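Local atomic coordinates of lipid binding protein (Grifola frondosa, PDB entry 5H0Q), a protein that probably binds membrane lipid domains that contain both sphingomyelin and cholesterol. Residues K31-R36 with Y66-G71; V39-A44 with G97-F102. One frame throughout, in Å; residues are numbered along the deposited sequence.

Contact 1. Residues K31-R36 with Y66-G71; sequences KVALQR and YNATGG
Ala33 and Ala68 mark the point where helix 26-35 comes down on strand 60-68, their CA atoms 5.0 Å apart. Helix 31-35 and strand 66-68 run in roughly opposed directions, 144° between them, and their axes approach to 7.6 Å. So short a separation fits the residues that meet there, since both alanines point toward the other segment and their CB atoms touch at 3.9 Å. Leu34 adds the methyl CD1 to the same CB of Ala68, a looser apolar contact.

The polar part of the contact belongs to Tyr66. With CG anti to the backbone N (chi1 -171°), its ring reaches obliquely out from the strand to the last turn of the helix, where OH donates a hydrogen bond to Ala33 O at 2.6 Å. The carbonyl oxygen lies at the edge of the ring, close to its plane; seen from the carbonyl, the hydroxyl stands at a C=O...O angle of 125° and tilted out of the carbonyl plane. A water 2.9 Å from Tyr66 OH donates to it, so the hydroxyl gives one bond and receives another. Arg36, the first residue to leave helical geometry, packs CB near the hydroxyl, while its guanidinium leads away and NE bonds to Tyr11.

Behind the strand, Asn67 OD1 accepts from both N and OG1 of Thr69, the former closing an Asx turn at Asn67-Thr69.

On the flank of helix 26-35, Val32 meets Tyr11 and Leu12 of helix 9-13. Strand 60-68 belongs to the mixed sheet, where Tyr66 and Ala68 pair through their backbones with strand 193-201.

Contact 2. Residues V39-A44 with G97-F102; sequences VYQDQA and GQWTVF
Apolar packing dominates the meeting of Trp99 with the first turn of helix 41-55. The indole presents one face to the helix: Gln41 CA lies 3.4 Å above its plane and Ala44 CB 3.8 Å above it on that same side, both displaced toward the rim. Ala44 CB makes an off-centre CH-pi contact with the five-membered ring, 4.3 Å from the centroid and 29° off the normal. The methyl also touches Val101 CG2 at 3.8 Å, and thus packs against two residues that point to the helix from alternate positions of the strand. Tyr40 CB lies beside Trp99 CD1, although its phenol ring leads away.

Van der Waals contact with a polar chain covers the benzene end of the indole. Gln41 carries CG anti to the backbone N (chi1 -177°) and stays extended beyond it, which takes CG and the amide past Trp99 CZ2 and CH2; its CB touches CZ2 as well. The amide is turned 58° from the indole plane, with Gln41 OE1 3.6 Å from Trp99 CZ2. Its polar atoms find partners in Lys37 NZ, which bonds OE1, and Glu45 OE2, which takes a bond from NE2.

Hydrogen bonding between the segments runs through water. A single molecule accepts from Trp99 NE1 at 2.9 Å and from Tyr40 N, also at 2.9 Å; it sits in the indole plane at its edge and satisfies the ring's only N-H. Tyr40 occupies the N-cap position, so this bridge ties the start of the helix to the strand.

Helix 41-55 thus forms a helix-on-sheet layer over the mixed sheet through Trp99 and Val101, with Ala44 as the small residue against both. The chain's second, five-stranded antiparallel sheet is consistent with a beta-sandwich-like body.

Contacts 1 and 2 are both buried and bring two successive helices, 26-35 and 41-55, onto the same mixed sheet, through its neighbouring strands 60-68 and 99-105. Contact 1 has an exposed edge at Leu34; no touching residue of contact 2 is fully exposed. Their segments alternate along the chain, with centres about 12 Å apart. They join directly: Asn67 O lies 2.7 Å from Gly97 N, a probable backbone hydrogen bond, and the rings of Tyr66 and Trp99 meet with planes at about 40°. Contact 1, at a helix's end, combines alanine packing with a direct hydroxyl-to-carbonyl bond. Contact 2, at a helix's start and slightly nearer the chain centre, relies on an indole face and a bridging water.

Contact 1. Residues K31-R36 with Y66-G71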
loop_
_atom_site.group_PDB
_atom_site.type_symbol
_atom_site.label_atom_id
_atom_site.label_comp_id
_atom_site.label_asym_id
_atom_site.label_seq_id
_atom_site.Cartn_x
_atom_site.Cartn_y
_atom_site.Cartn_z
ATOM N N LYS A 31 -0.159 5.951 16.564
ATOM C CA LYS A 31 -1.475 6.495 16.885
ATOM C C LYS A 31 -1.648 7.870 16.268
ATOM O O LYS A 31 -2.681 8.166 15.665
ATOM C CB LYS A 31 -1.660 6.570 18.396
ATOM C CG LYS A 31 -2.977 7.223 18.827
ATOM C CD LYS A 31 -3.087 7.300 20.340
ATOM C CE LYS A 31 -4.273 8.155 20.764
ATOM N NZ LYS A 31 -4.411 8.250 22.244
ATOM N N VAL A 32 -0.628 8.716 16.378
ATOM C CA VAL A 32 -0.716 10.053 15.803
ATOM C C VAL A 32 -0.829 9.972 14.289
ATOM O O VAL A 32 -1.662 10.645 13.675
ATOM C CB VAL A 32 0.491 10.890 16.264
ATOM C CG1 VAL A 32 0.465 12.277 15.630
ATOM C CG2 VAL A 32 0.437 11.048 17.751
ATOM N N ALA A 33 -0.040 9.111 13.657
ATOM C CA ALA A 33 -0.131 8.986 12.201
ATOM C C ALA A 33 -1.529 8.564 11.773
ATOM O O ALA A 33 -2.088 9.100 10.811
ATOM C CB ALA A 33 0.908 7.993 11.676
ATOM N N LEU A 34 -2.110 7.592 12.464
ATOM C CA LEU A 34 -3.459 7.178 12.106
ATOM C C LEU A 34 -4.443 8.319 12.321
ATOM O O LEU A 34 -5.407 8.474 11.550
ATOM C CB LEU A 34 -3.831 5.928 12.905
ATOM C CG LEU A 34 -4.982 5.050 12.420
ATOM C CD1 LEU A 34 -4.741 4.600 11.005
ATOM C CD2 LEU A 34 -5.150 3.842 13.335
ATOM N N GLN A 35 -4.182 9.180 13.311
ATOM C CA GLN A 35 -5.056 10.335 13.525
ATOM C C GLN A 35 -4.909 11.372 12.416
ATOM O O GLN A 35 -5.883 12.064 12.088
ATOM C CB GLN A 35 -4.765 10.997 14.873
ATOM C CG GLN A 35 -5.144 10.164 16.076
ATOM C CD GLN A 35 -4.685 10.770 17.395
ATOM O OE1 GLN A 35 -3.695 11.503 17.458
ATOM N NE2 GLN A 35 -5.410 10.458 18.463
ATOM N N ARG A 36 -3.712 11.522 11.855
ATOM C CA ARG A 36 -3.428 12.498 10.808
ATOM C C ARG A 36 -3.675 11.956 9.404
ATOM O O ARG A 36 -3.319 12.625 8.423
ATOM C CB ARG A 36 -1.980 12.980 10.913
ATOM C CG ARG A 36 -1.634 13.704 12.222
ATOM C CD ARG A 36 -1.940 15.198 12.124
ATOM N NE ARG A 36 -1.498 15.868 13.348
ATOM C CZ ARG A 36 -2.171 15.850 14.487
ATOM N NH1 ARG A 36 -3.334 15.215 14.557
ATOM N NH2 ARG A 36 -1.681 16.469 15.551
ATOM N N TYR A 66 -0.659 4.431 2.801
ATOM C CA TYR A 66 -0.437 5.260 3.979
ATOM C C TYR A 66 0.289 4.427 5.025
ATOM O O TYR A 66 -0.200 3.362 5.416
ATOM C CB TYR A 66 -1.736 5.811 4.583
ATOM C CG TYR A 66 -1.509 6.832 5.656
ATOM C CD1 TYR A 66 -0.818 7.999 5.384
ATOM C CD2 TYR A 66 -1.970 6.626 6.959
ATOM C CE1 TYR A 66 -0.629 8.963 6.362
ATOM C CE2 TYR A 66 -1.778 7.581 7.933
ATOM C CZ TYR A 66 -1.099 8.728 7.633
ATOM O OH TYR A 66 -0.915 9.697 8.570
ATOM N N ASN A 67 1.420 4.934 5.501
ATOM C CA ASN A 67 2.200 4.271 6.551
ATOM C C ASN A 67 1.880 4.912 7.889
ATOM O O ASN A 67 2.277 6.051 8.147
ATOM C CB ASN A 67 3.690 4.359 6.250
ATOM C CG ASN A 67 4.538 3.773 7.376
ATOM O OD1 ASN A 67 4.021 3.066 8.227
ATOM N ND2 ASN A 67 5.808 4.121 7.405
ATOM N N ALA A 68 1.151 4.177 8.736
ATOM C CA ALA A 68 0.861 4.568 10.112
ATOM C C ALA A 68 1.426 3.548 11.101
ATOM O O ALA A 68 0.832 3.333 12.152
ATOM C CB ALA A 68 -0.645 4.728 10.320
ATOM N N THR A 69 2.550 2.902 10.764
ATOM C CA THR A 69 3.126 1.889 11.653
ATOM C C THR A 69 3.983 2.453 12.766
ATOM O O THR A 69 4.452 1.674 13.608
ATOM C CB THR A 69 3.990 0.915 10.883
ATOM O OG1 THR A 69 5.136 1.592 10.367
ATOM C CG2 THR A 69 3.214 0.211 9.808
ATOM N N GLY A 70 4.218 3.741 12.786
ATOM C CA GLY A 70 5.021 4.374 13.792
ATOM C C GLY A 70 6.496 4.440 13.461
ATOM O O GLY A 70 7.273 4.973 14.264
ATOM N N GLY A 71 6.908 3.886 12.336
ATOM C CA GLY A 71 8.269 4.002 11.862
ATOM C C GLY A 71 8.291 3.883 10.356
ATOM O O GLY A 71 7.248 3.650 9.714
HETATM O O HOH W 1 -0.161 12.327 7.597
#

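Contact 2. Residues V39-A44 with G97-F102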
loop_
_atom_site.group_PDB
_atom_site.type_symbol
_atom_site.label_atom_id
_atom_site.label_comp_id
_atom_site.label_asym_id
_atom_site.label_seq_id
_atom_site.Cartn_x
_atom_site.Cartn_y
_atom_site.Cartn_z
ATOM N N VAL A 39 -5.134 14.385 6.781
ATOM C CA VAL A 39 -4.544 15.701 6.566
ATOM C C VAL A 39 -3.984 15.840 5.148
ATOM O O VAL A 39 -4.189 16.871 4.489
ATOM C CB VAL A 39 -3.479 15.980 7.639
ATOM C CG1 VAL A 39 -2.795 17.321 7.394
ATOM C CG2 VAL A 39 -4.111 15.956 9.022
ATOM N N TYR A 40 -3.263 14.824 4.653
ATOM C CA TYR A 40 -2.706 14.872 3.303
ATOM C C TYR A 40 -3.389 13.905 2.345
ATOM O O TYR A 40 -2.949 13.770 1.199
ATOM C CB TYR A 40 -1.198 14.598 3.348
ATOM C CG TYR A 40 -0.439 15.636 4.159
ATOM C CD1 TYR A 40 0.075 16.771 3.547
ATOM C CD2 TYR A 40 -0.265 15.502 5.523
ATOM C CE1 TYR A 40 0.748 17.730 4.261
ATOM C CE2 TYR A 40 0.428 16.457 6.257
ATOM C CZ TYR A 40 0.927 17.573 5.611
ATOM O OH TYR A 40 1.604 18.550 6.308
ATOM N N GLN A 41 -4.475 13.255 2.766
ATOM C CA GLN A 41 -5.107 12.259 1.909
ATOM C C GLN A 41 -5.618 12.882 0.613
ATOM O O GLN A 41 -5.539 12.254 -0.448
ATOM C CB GLN A 41 -6.253 11.564 2.641
ATOM C CG GLN A 41 -6.895 10.463 1.818
ATOM C CD GLN A 41 -7.738 9.538 2.648
ATOM O OE1 GLN A 41 -7.495 9.372 3.842
ATOM N NE2 GLN A 41 -8.737 8.922 2.027
ATOM N N ASP A 42 -6.145 14.109 0.683
ATOM C CA ASP A 42 -6.639 14.764 -0.530
ATOM C C ASP A 42 -5.533 14.899 -1.565
ATOM O O ASP A 42 -5.777 14.742 -2.767
ATOM C CB ASP A 42 -7.226 16.138 -0.201
ATOM C CG ASP A 42 -7.878 16.796 -1.409
ATOM O OD1 ASP A 42 -8.465 16.064 -2.235
ATOM O OD2 ASP A 42 -7.800 18.036 -1.533
ATOM N N GLN A 43 -4.303 15.178 -1.123
ATOM C CA GLN A 43 -3.194 15.249 -2.065
ATOM C C GLN A 43 -2.969 13.897 -2.714
ATOM O O GLN A 43 -2.738 13.805 -3.924
ATOM C CB GLN A 43 -1.919 15.723 -1.378
ATOM C CG GLN A 43 -1.873 17.200 -1.013
ATOM C CD GLN A 43 -0.454 17.664 -0.747
ATOM O OE1 GLN A 43 0.321 16.979 -0.080
ATOM N NE2 GLN A 43 -0.097 18.813 -1.294
ATOM N N ALA A 44 -3.022 12.827 -1.922
ATOM C CA ALA A 44 -2.851 11.506 -2.501
ATOM C C ALA A 44 -3.986 11.181 -3.469
ATOM O O ALA A 44 -3.751 10.640 -4.558
ATOM C CB ALA A 44 -2.761 10.454 -1.390
ATOM N N GLY A 97 3.320 8.462 8.753
ATOM C CA GLY A 97 2.556 9.653 8.417
ATOM C C GLY A 97 2.643 10.083 6.973
ATOM O O GLY A 97 2.065 11.122 6.622
ATOM N N GLN A 98 3.334 9.337 6.127
ATOM C CA GLN A 98 3.468 9.678 4.724
ATOM C C GLN A 98 2.680 8.722 3.841
ATOM O O GLN A 98 2.402 7.576 4.204
ATOM C CB GLN A 98 4.934 9.709 4.297
ATOM C CG GLN A 98 5.681 10.797 5.034
ATOM C CD GLN A 98 7.068 11.008 4.522
ATOM O OE1 GLN A 98 7.821 10.065 4.376
ATOM N NE2 GLN A 98 7.410 12.254 4.201
ATOM N N TRP A 99 2.278 9.251 2.685
ATOM C CA TRP A 99 1.639 8.521 1.594
ATOM C C TRP A 99 2.587 8.371 0.412
ATOM O O TRP A 99 3.423 9.247 0.153
ATOM C CB TRP A 99 0.414 9.284 1.040
ATOM C CG TRP A 99 -0.722 9.542 1.960
ATOM C CD1 TRP A 99 -0.846 10.556 2.851
ATOM C CD2 TRP A 99 -1.918 8.765 2.052
ATOM N NE1 TRP A 99 -2.058 10.466 3.498
ATOM C CE2 TRP A 99 -2.729 9.367 3.026
ATOM C CE3 TRP A 99 -2.375 7.607 1.403
ATOM C CZ2 TRP A 99 -3.980 8.867 3.365
ATOM C CZ3 TRP A 99 -3.612 7.108 1.742
ATOM C CH2 TRP A 99 -4.396 7.737 2.717
ATOM N N THR A 100 2.417 7.287 -0.354
ATOM C CA THR A 100 2.880 7.288 -1.726
ATOM C C THR A 100 1.742 6.857 -2.646
ATOM O O THR A 100 0.746 6.270 -2.216
ATOM C CB THR A 100 4.109 6.416 -1.907
ATOM O OG1 THR A 100 4.692 6.705 -3.175
ATOM C CG2 THR A 100 3.781 4.933 -1.801
ATOM N N VAL A 101 1.882 7.203 -3.923
ATOM C CA VAL A 101 0.872 6.923 -4.935
ATOM C C VAL A 101 1.576 6.419 -6.179
ATOM O O VAL A 101 2.602 6.969 -6.591
ATOM C CB VAL A 101 0.035 8.175 -5.270
ATOM C CG1 VAL A 101 -0.971 7.866 -6.377
ATOM C CG2 VAL A 101 -0.669 8.666 -4.016
ATOM N N PHE A 102 1.006 5.399 -6.805
ATOM C CA PHE A 102 1.528 4.942 -8.078
ATOM C C PHE A 102 0.411 4.283 -8.868
ATOM O O PHE A 102 -0.649 3.952 -8.331
ATOM C CB PHE A 102 2.705 3.971 -7.881
ATOM C CG PHE A 102 2.342 2.684 -7.162
ATOM C CD1 PHE A 102 1.883 1.585 -7.865
ATOM C CD2 PHE A 102 2.487 2.571 -5.794
ATOM C CE1 PHE A 102 1.544 0.407 -7.210
ATOM C CE2 PHE A 102 2.176 1.393 -5.138
ATOM C CZ PHE A 102 1.699 0.312 -5.853
HETATM O O HOH W 2 -2.161 12.399 5.696
#